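Local coordinates for protein carbon monoxide dehydrogenase (Thermococcus sp. AM4, PDB 6T7J) that probably catalyses the ferredoxin-linked oxidation of carbon monoxide to carbon dioxide, passing electrons through iron-sulfur clusters, at residues P245-V256 with L311-A319; K276-M286 with A381-R390. One frame throughout, in Å; residues are numbered along the deposited sequence.

Contact 1: P245-V256 with L311-A319; sequences PKPLKAEANLGV and LMRLGVPIA
The Pro245 ring lies against Met312 at the start of a long contact in which 245-256 runs over the end of helix 304-314 and on past the strand that follows. The methionine chain, bent at chi2 (-93°) and chi3, brings CE to within 3.8 Å of Pro245 CB. Arg313 runs beside the same ring, while its guanidinium is held by a salt bridge to Asp239 of helix 212-242. Leu248 covers the last carbonyls of the helix with its two branches. With CG set between the backbone N and the carbonyl carbon (chi1 54°), CD1 reaches Leu311 O at 3.4 Å and CD2 reaches Met312 O at 3.3 Å; CD1 also lies 3.7 Å from CA of Gly315, which leaves helical geometry with a positive phi. Replacing Leu248 by an alanine would probably open a gap over these carbonyls and let water in among them. Farther along, a water joins Glu251 N to Gly315 O, and Ile318 N donates to Glu251 O at 3.1 Å (N-H...O 151°). At the far end, Ala319 CB touches Leu254 CD2 (3.8 Å) and Val256 CG2 (4.0 Å). Strand 318-320 is one of the two outermost strands, within this chain, of a six-stranded parallel sheet ordered 3-2-1-4-5-6, as in Rossmann-type domains. Segment 245-256, whose strand 248-252 pairs instead with 411-415, covers that margin, with the Ile318 side chain about 9 Å from the broken iron-sulfur cluster.

Contact 2: K276-M286 with A381-R390; sequences KIAEIAMSEEM and ADEIAKEIVR
Ile280 and Val389 are the two principal bumps, each from one helix pressing into a hollow of the other, which meets the definition of knobs-into-holes packing. The Ile280 side chain enters the space bounded by Asp382, Ala385, Lys386 and Val389; chi1 of -75° splits its branches, CG1 beside the backbone N and 3.6 Å from Ala385 CB, CG2 anti to that N and 3.8 Å from Lys386 CA. In return Val389 fits among Ile277, Ile280, Ala281 and Met286, its CG1 3.7 Å from Ala281 CB. The small Ala385 and Ala281 form the floors of these hollows, and the axes of helices 276-281 and 381-390 approach to 8.9 Å at a crossing angle of -65°. Ile277 closes one flank by sending CD1 along Ala385 to Ile388 CG2, 4.0 Å away. On the other flank, beyond the break between helices 271-281 and 284-292, Met286 curls its bent chain over Val389 and sets CE 3.4 Å from Arg390 CG, crossing that arginine at about a right angle. Helices 271-281 and 381-395 lean on the parallel sheet, Ile277 touching Val266, Ala281 touching Val298 and Val300, and Val389 touching Ile264. Charged groups stand at both ends. Lys276 NZ, bonded to Tyr121 O and in a cation-pi contact with Tyr122, adds a weak salt bridge to Asp382 OD1. The extended Glu285 offers OE2 to Lys386 NZ in a weak bond of 3.1 Å, and OE1 lies at the edge of the Arg390 guanidinium, 3.6 Å from NH1, a long ion pair with the two planes 68° apart. The chemistry therefore implies a contact carried mainly by aliphatic fit, with weak or long ion pairs adding charge complementarity at the ends.

From the N terminus the four segments come in the order 245-256, 276-286, 311-319, 381-390, so the two contacts cross. Contact 1 closes a loop of 54 residues that holds strands 261-268 and 297-303 with helices 271-281 and 284-292; contact 2 closes one of 94 that takes in the strands from 297-303 to 372-373, together with helix 304-314. Contact 1 ties the segment bearing strand 248-252 to the end of helix 304-314 and to edge strand 318-320; contact 2 joins helices 271-281 and 284-292 to helix 381-395 beside the parallel sheet. Though centred 19 Å apart, they meet where Leu314 CD1 rests 4.1 Å from Ala278 CB, helix 304-314 packing beside 271-281.

Contact 1: P245-V256 with L311-A319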
ATOM      1  N   PRO A 245       5.263  31.717   2.993  1.00 49.22           N
ATOM      2  CA  PRO A 245       5.161  32.273   4.347  1.00 53.18           C
ATOM      3  C   PRO A 245       6.289  33.247   4.661  1.00 51.91           C
ATOM      4  O   PRO A 245       7.448  33.032   4.297  1.00 50.81           O
ATOM      5  CB  PRO A 245       5.225  31.031   5.243  1.00 50.98           C
ATOM      6  CG  PRO A 245       4.718  29.923   4.377  1.00 52.42           C
ATOM      7  CD  PRO A 245       5.203  30.246   2.990  1.00 49.73           C
ATOM      8  N   LYS A 246       5.929  34.330   5.333  1.00 48.64           N
ATOM      9  CA  LYS A 246       6.844  35.339   5.835  1.00 53.15           C
ATOM     10  C   LYS A 246       6.579  35.520   7.320  1.00 50.27           C
ATOM     11  O   LYS A 246       5.478  35.224   7.799  1.00 56.28           O
ATOM     12  CB  LYS A 246       6.670  36.672   5.091  1.00 49.73           C
ATOM     13  CG  LYS A 246       7.173  36.646   3.654  1.00 48.74           C
ATOM     14  CD  LYS A 246       8.641  36.245   3.584  1.00 55.59           C
ATOM     15  CE  LYS A 246       8.933  35.409   2.344  1.00 57.45           C
ATOM     16  NZ  LYS A 246       8.703  36.170   1.083  1.00 58.38           N
ATOM     17  N   PRO A 247       7.570  35.986   8.084  1.00 51.32           N
ATOM     18  CA  PRO A 247       7.407  36.051   9.543  1.00 52.42           C
ATOM     19  C   PRO A 247       6.203  36.886   9.957  1.00 48.26           C
ATOM     20  O   PRO A 247       5.944  37.959   9.411  1.00 50.13           O
ATOM     21  CB  PRO A 247       8.719  36.685  10.016  1.00 50.87           C
ATOM     22  CG  PRO A 247       9.705  36.310   8.966  1.00 49.27           C
ATOM     23  CD  PRO A 247       8.940  36.343   7.672  1.00 49.01           C
ATOM     24  N   LEU A 248       5.460  36.364  10.928  1.00 54.55           N
ATOM     25  CA  LEU A 248       4.305  37.042  11.496  1.00 53.35           C
ATOM     26  C   LEU A 248       4.129  36.548  12.926  1.00 56.48           C
ATOM     27  O   LEU A 248       4.849  35.659  13.388  1.00 56.84           O
ATOM     28  CB  LEU A 248       3.046  36.801  10.655  1.00 54.58           C
ATOM     29  CG  LEU A 248       2.663  35.349  10.355  1.00 51.30           C
ATOM     30  CD1 LEU A 248       1.771  34.770  11.447  1.00 53.24           C
ATOM     31  CD2 LEU A 248       1.977  35.256   9.003  1.00 53.09           C
ATOM     32  N   LYS A 249       3.152  37.121  13.623  1.00 56.09           N
ATOM     33  CA  LYS A 249       2.857  36.753  14.999  1.00 55.27           C
ATOM     34  C   LYS A 249       1.396  36.346  15.128  1.00 56.96           C
ATOM     35  O   LYS A 249       0.524  36.866  14.425  1.00 60.45           O
ATOM     36  CB  LYS A 249       3.163  37.907  15.961  1.00 59.80           C
ATOM     37  CG  LYS A 249       4.595  38.407  15.879  1.00 58.20           C
ATOM     38  CD  LYS A 249       4.992  39.152  17.138  1.00 70.31           C
ATOM     39  CE  LYS A 249       4.078  40.343  17.389  1.00 72.04           C
ATOM     40  NZ  LYS A 249       4.243  40.880  18.771  1.00 77.83           N
ATOM     41  N   ALA A 250       1.138  35.408  16.033  1.00 57.94           N
ATOM     42  CA  ALA A 250      -0.220  34.936  16.280  1.00 52.78           C
ATOM     43  C   ALA A 250      -0.264  34.291  17.661  1.00 58.69           C
ATOM     44  O   ALA A 250       0.713  34.329  18.417  1.00 60.41           O
ATOM     45  CB  ALA A 250      -0.676  33.975  15.178  1.00 53.46           C
ATOM     46  N   GLU A 251      -1.408  33.697  17.991  1.00 60.13           N
ATOM     47  CA  GLU A 251      -1.656  33.120  19.301  1.00 55.87           C
ATOM     48  C   GLU A 251      -1.763  31.603  19.208  1.00 58.69           C
ATOM     49  O   GLU A 251      -2.077  31.037  18.157  1.00 54.90           O
ATOM     50  CB  GLU A 251      -2.931  33.700  19.918  1.00 53.29           C
ATOM     51  CG  GLU A 251      -2.941  35.213  19.994  1.00 60.53           C
ATOM     52  CD  GLU A 251      -2.579  35.726  21.374  1.00 71.39           C
ATOM     53  OE1 GLU A 251      -1.564  35.262  21.938  1.00 63.69           O
ATOM     54  OE2 GLU A 251      -3.314  36.591  21.899  1.00 68.79           O
ATOM     55  N   ALA A 252      -1.503  30.952  20.339  1.00 58.15           N
ATOM     56  CA  ALA A 252      -1.439  29.503  20.425  1.00 55.30           C
ATOM     57  C   ALA A 252      -2.081  29.041  21.723  1.00 53.87           C
ATOM     58  O   ALA A 252      -2.207  29.806  22.688  1.00 54.56           O
ATOM     59  CB  ALA A 252       0.008  28.993  20.344  1.00 48.36           C
ATOM     60  N   ASN A 253      -2.466  27.759  21.717  1.00 51.06           N
ATOM     61  CA  ASN A 253      -3.157  27.034  22.783  1.00 54.49           C
ATOM     62  C   ASN A 253      -4.649  27.344  22.792  1.00 55.36           C
ATOM     63  O   ASN A 253      -5.112  28.239  22.078  1.00 55.88           O
ATOM     64  CB  ASN A 253      -2.546  27.311  24.159  1.00 51.67           C
ATOM     65  CG  ASN A 253      -2.707  26.140  25.107  1.00 55.08           C
ATOM     66  OD1 ASN A 253      -3.525  25.249  24.873  1.00 50.51           O
ATOM     67  ND2 ASN A 253      -1.927  26.132  26.183  1.00 52.84           N
ATOM     68  N   LEU A 254      -5.405  26.599  23.598  1.00 52.31           N
ATOM     69  CA  LEU A 254      -6.862  26.619  23.547  1.00 57.66           C
ATOM     70  C   LEU A 254      -7.473  27.908  24.078  1.00 61.54           C
ATOM     71  O   LEU A 254      -8.699  28.057  24.008  1.00 63.71           O
ATOM     72  CB  LEU A 254      -7.419  25.419  24.314  1.00 57.35           C
ATOM     73  CG  LEU A 254      -7.287  24.095  23.560  1.00 54.80           C
ATOM     74  CD1 LEU A 254      -7.679  22.926  24.439  1.00 53.76           C
ATOM     75  CD2 LEU A 254      -8.126  24.118  22.291  1.00 56.12           C
ATOM     76  N   GLY A 255      -6.671  28.837  24.598  1.00 64.23           N
ATOM     77  CA  GLY A 255      -7.199  30.132  24.994  1.00 65.26           C
ATOM     78  C   GLY A 255      -7.636  31.009  23.839  1.00 61.05           C
ATOM     79  O   GLY A 255      -8.190  32.087  24.077  1.00 60.17           O
ATOM     80  N   VAL A 256      -7.400  30.572  22.599  1.00 59.30           N
ATOM     81  CA  VAL A 256      -7.809  31.343  21.427  1.00 56.51           C
ATOM     82  C   VAL A 256      -9.276  31.156  21.084  1.00 53.61           C
ATOM     83  O   VAL A 256      -9.798  31.877  20.225  1.00 55.52           O
ATOM     84  CB  VAL A 256      -6.933  30.970  20.217  1.00 55.12           C
ATOM     85  CG1 VAL A 256      -5.476  31.262  20.520  1.00 49.26           C
ATOM     86  CG2 VAL A 256      -7.117  29.504  19.857  1.00 47.70           C
ATOM     87  N   LEU A 311      -1.947  29.241   9.893  1.00 55.58           N
ATOM     88  CA  LEU A 311      -1.160  30.048  10.819  1.00 51.28           C
ATOM     89  C   LEU A 311       0.024  30.692  10.111  1.00 50.81           C
ATOM     90  O   LEU A 311       0.288  31.888  10.279  1.00 52.82           O
ATOM     91  CB  LEU A 311      -0.685  29.180  11.985  1.00 51.47           C
ATOM     92  CG  LEU A 311       0.430  29.737  12.870  1.00 53.62           C
ATOM     93  CD1 LEU A 311      -0.139  30.741  13.851  1.00 52.44           C
ATOM     94  CD2 LEU A 311       1.149  28.619  13.610  1.00 52.61           C
ATOM     95  N   MET A 312       0.751  29.907   9.312  1.00 54.56           N
ATOM     96  CA  MET A 312       1.924  30.421   8.618  1.00 51.47           C
ATOM     97  C   MET A 312       1.549  31.455   7.568  1.00 54.34           C
ATOM     98  O   MET A 312       2.313  32.399   7.337  1.00 54.96           O
ATOM     99  CB  MET A 312       2.702  29.277   7.964  1.00 55.36           C
ATOM    100  CG  MET A 312       3.230  28.229   8.933  1.00 50.89           C
ATOM    101  SD  MET A 312       4.916  28.545   9.477  1.00 49.57           S
ATOM    102  CE  MET A 312       5.799  28.447   7.921  1.00 51.89           C
ATOM    103  N   ARG A 313       0.394  31.304   6.922  1.00 57.49           N
ATOM    104  CA  ARG A 313       0.066  32.213   5.830  1.00 51.84           C
ATOM    105  C   ARG A 313      -0.798  33.398   6.249  1.00 50.01           C
ATOM    106  O   ARG A 313      -0.565  34.515   5.777  1.00 49.17           O
ATOM    107  CB  ARG A 313      -0.627  31.455   4.696  1.00 50.96           C
ATOM    108  CG  ARG A 313       0.303  31.121   3.543  1.00 46.90           C
ATOM    109  CD  ARG A 313       0.001  29.749   2.980  1.00 46.29           C
ATOM    110  NE  ARG A 313       1.217  29.035   2.608  1.00 56.46           N
ATOM    111  CZ  ARG A 313       1.275  27.725   2.393  1.00 47.96           C
ATOM    112  NH1 ARG A 313       0.181  26.985   2.510  1.00 56.40           N
ATOM    113  NH2 ARG A 313       2.422  27.156   2.057  1.00 48.47           N
ATOM    114  N   LEU A 314      -1.782  33.197   7.126  1.00 50.80           N
ATOM    115  CA  LEU A 314      -2.743  34.242   7.448  1.00 48.37           C
ATOM    116  C   LEU A 314      -2.657  34.740   8.883  1.00 49.94           C
ATOM    117  O   LEU A 314      -3.252  35.778   9.194  1.00 46.91           O
ATOM    118  CB  LEU A 314      -4.169  33.744   7.174  1.00 46.37           C
ATOM    119  CG  LEU A 314      -4.329  32.953   5.875  1.00 49.15           C
ATOM    120  CD1 LEU A 314      -5.621  32.156   5.880  1.00 53.32           C
ATOM    121  CD2 LEU A 314      -4.272  33.887   4.677  1.00 49.58           C
ATOM    122  N   GLY A 315      -1.935  34.046   9.759  1.00 51.64           N
ATOM    123  CA  GLY A 315      -1.923  34.414  11.159  1.00 45.14           C
ATOM    124  C   GLY A 315      -3.087  33.870  11.949  1.00 48.19           C
ATOM    125  O   GLY A 315      -3.384  34.385  13.031  1.00 52.33           O
ATOM    126  N   VAL A 316      -3.763  32.847  11.435  1.00 53.48           N
ATOM    127  CA  VAL A 316      -4.887  32.243  12.159  1.00 60.15           C
ATOM    128  C   VAL A 316      -4.371  31.626  13.452  1.00 58.78           C
ATOM    129  O   VAL A 316      -3.363  30.892  13.429  1.00 57.38           O
ATOM    130  CB  VAL A 316      -5.584  31.186  11.284  1.00 53.94           C
ATOM    131  CG1 VAL A 316      -6.688  30.487  12.063  1.00 45.97           C
ATOM    132  CG2 VAL A 316      -6.134  31.821  10.013  1.00 46.50           C
ATOM    133  N   PRO A 317      -4.997  31.889  14.600  1.00 58.66           N
ATOM    134  CA  PRO A 317      -4.524  31.279  15.847  1.00 52.16           C
ATOM    135  C   PRO A 317      -4.679  29.766  15.808  1.00 53.39           C
ATOM    136  O   PRO A 317      -5.663  29.236  15.289  1.00 55.02           O
ATOM    137  CB  PRO A 317      -5.423  31.913  16.916  1.00 51.03           C
ATOM    138  CG  PRO A 317      -6.649  32.341  16.177  1.00 50.45           C
ATOM    139  CD  PRO A 317      -6.175  32.749  14.812  1.00 52.18           C
ATOM    140  N   ILE A 318      -3.686  29.070  16.351  1.00 51.02           N
ATOM    141  CA  ILE A 318      -3.689  27.614  16.399  1.00 52.45           C
ATOM    142  C   ILE A 318      -4.107  27.184  17.800  1.00 48.00           C
ATOM    143  O   ILE A 318      -3.579  27.683  18.802  1.00 51.10           O
ATOM    144  CB  ILE A 318      -2.319  27.037  15.987  1.00 51.91           C
ATOM    145  CG1 ILE A 318      -2.434  25.552  15.647  1.00 49.18           C
ATOM    146  CG2 ILE A 318      -1.233  27.299  17.031  1.00 52.12           C
ATOM    147  CD1 ILE A 318      -1.684  25.170  14.391  1.00 53.13           C
ATOM    148  N   ALA A 319      -5.088  26.287  17.872  1.00 49.61           N
ATOM    149  CA  ALA A 319      -5.713  25.947  19.144  1.00 49.82           C
ATOM    150  C   ALA A 319      -5.036  24.785  19.858  1.00 56.62           C
ATOM    151  O   ALA A 319      -5.119  24.696  21.089  1.00 51.11           O
ATOM    152  CB  ALA A 319      -7.194  25.620  18.929  1.00 47.24           C
TER
HETATM  153  O   HOH W   1      -3.828  34.712  16.060  1.00 54.69           O

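Contact 2: K276-M286 with A381-R390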
ATOM      1  N   LYS A 276      -9.773  28.887   2.293  1.00 53.91           N
ATOM      2  CA  LYS A 276     -11.083  29.396   1.908  1.00 53.52           C
ATOM      3  C   LYS A 276     -11.994  29.549   3.119  1.00 52.58           C
ATOM      4  O   LYS A 276     -12.682  30.568   3.259  1.00 49.06           O
ATOM      5  CB  LYS A 276     -11.721  28.472   0.871  1.00 53.04           C
ATOM      6  CG  LYS A 276     -11.152  28.630  -0.527  1.00 53.12           C
ATOM      7  CD  LYS A 276     -11.165  30.083  -0.961  1.00 58.33           C
ATOM      8  CE  LYS A 276     -10.818  30.214  -2.429  1.00 55.41           C
ATOM      9  NZ  LYS A 276     -10.824  31.633  -2.886  1.00 59.61           N
ATOM     10  N   ILE A 277     -12.009  28.550   4.007  1.00 50.04           N
ATOM     11  CA  ILE A 277     -12.865  28.622   5.190  1.00 50.29           C
ATOM     12  C   ILE A 277     -12.491  29.827   6.045  1.00 55.67           C
ATOM     13  O   ILE A 277     -13.357  30.594   6.482  1.00 48.53           O
ATOM     14  CB  ILE A 277     -12.784  27.314   5.997  1.00 46.53           C
ATOM     15  CG1 ILE A 277     -13.384  26.150   5.207  1.00 52.30           C
ATOM     16  CG2 ILE A 277     -13.501  27.470   7.330  1.00 50.30           C
ATOM     17  CD1 ILE A 277     -14.864  26.285   4.944  1.00 47.23           C
ATOM     18  N   ALA A 278     -11.190  30.016   6.286  1.00 51.82           N
ATOM     19  CA  ALA A 278     -10.740  31.113   7.137  1.00 53.75           C
ATOM     20  C   ALA A 278     -11.062  32.463   6.508  1.00 58.03           C
ATOM     21  O   ALA A 278     -11.577  33.365   7.181  1.00 56.85           O
ATOM     22  CB  ALA A 278      -9.239  30.988   7.407  1.00 50.46           C
ATOM     23  N   GLU A 279     -10.772  32.619   5.212  1.00 56.88           N
ATOM     24  CA  GLU A 279     -11.043  33.891   4.551  1.00 58.61           C
ATOM     25  C   GLU A 279     -12.535  34.200   4.533  1.00 56.01           C
ATOM     26  O   GLU A 279     -12.940  35.344   4.769  1.00 55.33           O
ATOM     27  CB  GLU A 279     -10.475  33.875   3.132  1.00 57.12           C
ATOM     28  CG  GLU A 279      -8.984  34.161   3.070  1.00 58.57           C
ATOM     29  CD  GLU A 279      -8.353  33.696   1.773  1.00 68.83           C
ATOM     30  OE1 GLU A 279      -7.192  33.238   1.808  1.00 66.18           O
ATOM     31  OE2 GLU A 279      -9.017  33.789   0.719  1.00 76.24           O
ATOM     32  N   ILE A 280     -13.371  33.192   4.271  1.00 57.68           N
ATOM     33  CA  ILE A 280     -14.812  33.415   4.236  1.00 58.04           C
ATOM     34  C   ILE A 280     -15.335  33.773   5.619  1.00 58.42           C
ATOM     35  O   ILE A 280     -16.125  34.711   5.774  1.00 61.16           O
ATOM     36  CB  ILE A 280     -15.527  32.178   3.662  1.00 54.23           C
ATOM     37  CG1 ILE A 280     -15.333  32.106   2.144  1.00 59.03           C
ATOM     38  CG2 ILE A 280     -17.008  32.195   4.020  1.00 53.68           C
ATOM     39  CD1 ILE A 280     -16.027  33.211   1.382  1.00 58.84           C
ATOM     40  N   ALA A 281     -14.893  33.050   6.651  1.00 59.92           N
ATOM     41  CA  ALA A 281     -15.456  33.259   7.979  1.00 59.12           C
ATOM     42  C   ALA A 281     -14.964  34.553   8.614  1.00 63.02           C
ATOM     43  O   ALA A 281     -15.696  35.168   9.400  1.00 63.11           O
ATOM     44  CB  ALA A 281     -15.135  32.065   8.873  1.00 59.97           C
ATOM     45  N   MET A 282     -13.745  34.989   8.299  1.00 63.25           N
ATOM     46  CA  MET A 282     -13.289  36.286   8.778  1.00 65.97           C
ATOM     47  C   MET A 282     -13.665  37.423   7.835  1.00 67.06           C
ATOM     48  O   MET A 282     -13.301  38.575   8.096  1.00 67.77           O
ATOM     49  CB  MET A 282     -11.774  36.267   9.031  1.00 64.08           C
ATOM     50  CG  MET A 282     -10.885  36.434   7.812  1.00 65.63           C
ATOM     51  SD  MET A 282      -9.153  36.144   8.252  1.00 81.43           S
ATOM     52  CE  MET A 282      -8.305  37.132   7.022  1.00 69.06           C
ATOM     53  N   SER A 283     -14.391  37.131   6.758  1.00 63.09           N
ATOM     54  CA  SER A 283     -15.025  38.185   5.985  1.00 59.38           C
ATOM     55  C   SER A 283     -16.121  38.849   6.816  1.00 61.90           C
ATOM     56  O   SER A 283     -16.684  38.254   7.739  1.00 64.30           O
ATOM     57  CB  SER A 283     -15.612  37.627   4.688  1.00 56.62           C
ATOM     58  OG  SER A 283     -16.803  36.899   4.940  1.00 54.44           O
ATOM     59  N   GLU A 284     -16.426  40.101   6.476  1.00 65.50           N
ATOM     60  CA  GLU A 284     -17.377  40.865   7.274  1.00 64.94           C
ATOM     61  C   GLU A 284     -18.814  40.380   7.102  1.00 62.01           C
ATOM     62  O   GLU A 284     -19.640  40.602   7.998  1.00 60.37           O
ATOM     63  CB  GLU A 284     -17.264  42.349   6.923  1.00 66.44           C
ATOM     64  CG  GLU A 284     -18.003  43.269   7.867  1.00 69.15           C
ATOM     65  CD  GLU A 284     -19.146  43.978   7.182  1.00 79.13           C
ATOM     66  OE1 GLU A 284     -18.932  44.557   6.100  1.00 87.82           O
ATOM     67  OE2 GLU A 284     -20.255  43.976   7.726  1.00 71.00           O
ATOM     68  N   GLU A 285     -19.127  39.718   5.983  1.00 57.51           N
ATOM     69  CA  GLU A 285     -20.464  39.159   5.800  1.00 58.77           C
ATOM     70  C   GLU A 285     -20.797  38.172   6.911  1.00 61.58           C
ATOM     71  O   GLU A 285     -21.853  38.264   7.550  1.00 62.30           O
ATOM     72  CB  GLU A 285     -20.571  38.484   4.430  1.00 57.02           C
ATOM     73  CG  GLU A 285     -21.880  37.742   4.210  1.00 57.47           C
ATOM     74  CD  GLU A 285     -21.891  36.931   2.926  1.00 67.07           C
ATOM     75  OE1 GLU A 285     -22.975  36.450   2.530  1.00 61.95           O
ATOM     76  OE2 GLU A 285     -20.816  36.773   2.313  1.00 68.22           O
ATOM     77  N   MET A 286     -19.893  37.223   7.167  1.00 62.94           N
ATOM     78  CA  MET A 286     -20.124  36.263   8.240  1.00 59.99           C
ATOM     79  C   MET A 286     -20.051  36.923   9.610  1.00 55.38           C
ATOM     80  O   MET A 286     -20.711  36.465  10.547  1.00 56.61           O
ATOM     81  CB  MET A 286     -19.122  35.113   8.147  1.00 58.46           C
ATOM     82  CG  MET A 286     -19.053  34.448   6.783  1.00 53.59           C
ATOM     83  SD  MET A 286     -20.654  34.274   5.978  1.00 57.45           S
ATOM     84  CE  MET A 286     -21.473  33.153   7.093  1.00 60.98           C
ATOM     85  N   ALA A 381     -15.798  26.719  -4.581  1.00 61.61           N
ATOM     86  CA  ALA A 381     -15.146  26.752  -3.273  1.00 57.21           C
ATOM     87  C   ALA A 381     -15.783  27.783  -2.349  1.00 57.62           C
ATOM     88  O   ALA A 381     -16.104  27.481  -1.191  1.00 63.67           O
ATOM     89  CB  ALA A 381     -13.655  27.039  -3.447  1.00 59.41           C
ATOM     90  N   ASP A 382     -15.966  29.011  -2.837  1.00 58.35           N
ATOM     91  CA  ASP A 382     -16.474  30.076  -1.978  1.00 57.49           C
ATOM     92  C   ASP A 382     -17.903  29.795  -1.525  1.00 60.53           C
ATOM     93  O   ASP A 382     -18.265  30.095  -0.382  1.00 58.66           O
ATOM     94  CB  ASP A 382     -16.388  31.419  -2.702  1.00 60.12           C
ATOM     95  CG  ASP A 382     -15.038  32.091  -2.524  1.00 62.13           C
ATOM     96  OD1 ASP A 382     -14.002  31.412  -2.701  1.00 57.46           O
ATOM     97  OD2 ASP A 382     -15.010  33.298  -2.208  1.00 67.52           O
ATOM     98  N   GLU A 383     -18.724  29.203  -2.398  1.00 58.95           N
ATOM     99  CA  GLU A 383     -20.102  28.893  -2.021  1.00 57.31           C
ATOM    100  C   GLU A 383     -20.154  27.827  -0.931  1.00 55.22           C
ATOM    101  O   GLU A 383     -20.910  27.959   0.042  1.00 57.16           O
ATOM    102  CB  GLU A 383     -20.891  28.448  -3.252  1.00 58.44           C
ATOM    103  CG  GLU A 383     -21.268  29.584  -4.192  1.00 64.86           C
ATOM    104  CD  GLU A 383     -20.290  29.748  -5.343  1.00 70.19           C
ATOM    105  OE1 GLU A 383     -20.739  30.058  -6.467  1.00 73.76           O
ATOM    106  OE2 GLU A 383     -19.073  29.565  -5.125  1.00 67.63           O
ATOM    107  N   ILE A 384     -19.350  26.769  -1.070  1.00 58.00           N
ATOM    108  CA  ILE A 384     -19.308  25.723  -0.052  1.00 59.58           C
ATOM    109  C   ILE A 384     -18.778  26.280   1.264  1.00 55.34           C
ATOM    110  O   ILE A 384     -19.286  25.951   2.346  1.00 59.36           O
ATOM    111  CB  ILE A 384     -18.465  24.530  -0.543  1.00 56.29           C
ATOM    112  CG1 ILE A 384     -18.887  24.112  -1.952  1.00 48.69           C
ATOM    113  CG2 ILE A 384     -18.585  23.358   0.418  1.00 60.00           C
ATOM    114  CD1 ILE A 384     -20.161  23.308  -2.001  1.00 58.35           C
ATOM    115  N   ALA A 385     -17.752  27.131   1.198  1.00 51.74           N
ATOM    116  CA  ALA A 385     -17.209  27.724   2.416  1.00 50.62           C
ATOM    117  C   ALA A 385     -18.242  28.606   3.111  1.00 53.33           C
ATOM    118  O   ALA A 385     -18.375  28.567   4.343  1.00 50.56           O
ATOM    119  CB  ALA A 385     -15.947  28.521   2.091  1.00 50.40           C
ATOM    120  N   LYS A 386     -18.978  29.410   2.336  1.00 56.70           N
ATOM    121  CA  LYS A 386     -20.054  30.220   2.900  1.00 58.57           C
ATOM    122  C   LYS A 386     -21.092  29.343   3.585  1.00 54.17           C
ATOM    123  O   LYS A 386     -21.515  29.627   4.711  1.00 49.87           O
ATOM    124  CB  LYS A 386     -20.711  31.053   1.800  1.00 55.27           C
ATOM    125  CG  LYS A 386     -20.007  32.353   1.463  1.00 61.58           C
ATOM    126  CD  LYS A 386     -20.887  33.201   0.556  1.00 66.53           C
ATOM    127  CE  LYS A 386     -20.205  34.495   0.146  1.00 64.63           C
ATOM    128  NZ  LYS A 386     -21.186  35.455  -0.433  1.00 65.58           N
ATOM    129  N   GLU A 387     -21.516  28.273   2.911  1.00 53.47           N
ATOM    130  CA  GLU A 387     -22.505  27.366   3.488  1.00 60.00           C
ATOM    131  C   GLU A 387     -22.014  26.772   4.807  1.00 57.97           C
ATOM    132  O   GLU A 387     -22.763  26.711   5.791  1.00 54.29           O
ATOM    133  CB  GLU A 387     -22.828  26.269   2.474  1.00 55.05           C
ATOM    134  CG  GLU A 387     -23.690  25.135   2.978  1.00 56.89           C
ATOM    135  CD  GLU A 387     -23.712  23.968   2.004  1.00 67.42           C
ATOM    136  OE1 GLU A 387     -22.960  24.014   1.006  1.00 62.21           O
ATOM    137  OE2 GLU A 387     -24.478  23.007   2.234  1.00 69.27           O
ATOM    138  N   ILE A 388     -20.747  26.355   4.848  1.00 54.52           N
ATOM    139  CA  ILE A 388     -20.196  25.726   6.047  1.00 55.15           C
ATOM    140  C   ILE A 388     -20.144  26.722   7.204  1.00 52.86           C
ATOM    141  O   ILE A 388     -20.581  26.426   8.330  1.00 52.76           O
ATOM    142  CB  ILE A 388     -18.807  25.141   5.735  1.00 51.33           C
ATOM    143  CG1 ILE A 388     -18.939  23.858   4.911  1.00 47.30           C
ATOM    144  CG2 ILE A 388     -18.026  24.899   7.010  1.00 47.63           C
ATOM    145  CD1 ILE A 388     -17.672  23.467   4.182  1.00 48.35           C
ATOM    146  N   VAL A 389     -19.598  27.915   6.947  1.00 50.52           N
ATOM    147  CA  VAL A 389     -19.520  28.933   7.992  1.00 54.44           C
ATOM    148  C   VAL A 389     -20.916  29.313   8.468  1.00 54.62           C
ATOM    149  O   VAL A 389     -21.133  29.573   9.659  1.00 54.37           O
ATOM    150  CB  VAL A 389     -18.735  30.160   7.490  1.00 51.07           C
ATOM    151  CG1 VAL A 389     -18.679  31.229   8.564  1.00 52.78           C
ATOM    152  CG2 VAL A 389     -17.328  29.759   7.075  1.00 54.99           C
ATOM    153  N   ARG A 390     -21.888  29.331   7.552  1.00 56.13           N
ATOM    154  CA  ARG A 390     -23.261  29.639   7.937  1.00 58.68           C
ATOM    155  C   ARG A 390     -23.821  28.572   8.863  1.00 56.15           C
ATOM    156  O   ARG A 390     -24.516  28.889   9.832  1.00 54.75           O
ATOM    157  CB  ARG A 390     -24.140  29.781   6.695  1.00 56.90           C
ATOM    158  CG  ARG A 390     -24.102  31.164   6.082  1.00 57.24           C
ATOM    159  CD  ARG A 390     -25.248  31.404   5.122  1.00 63.36           C
ATOM    160  NE  ARG A 390     -24.892  32.413   4.130  1.00 76.19           N
ATOM    161  CZ  ARG A 390     -24.581  32.138   2.868  1.00 76.35           C
ATOM    162  NH1 ARG A 390     -24.266  33.118   2.031  1.00 76.71           N
ATOM    163  NH2 ARG A 390     -24.589  30.881   2.440  1.00 69.96           N
TER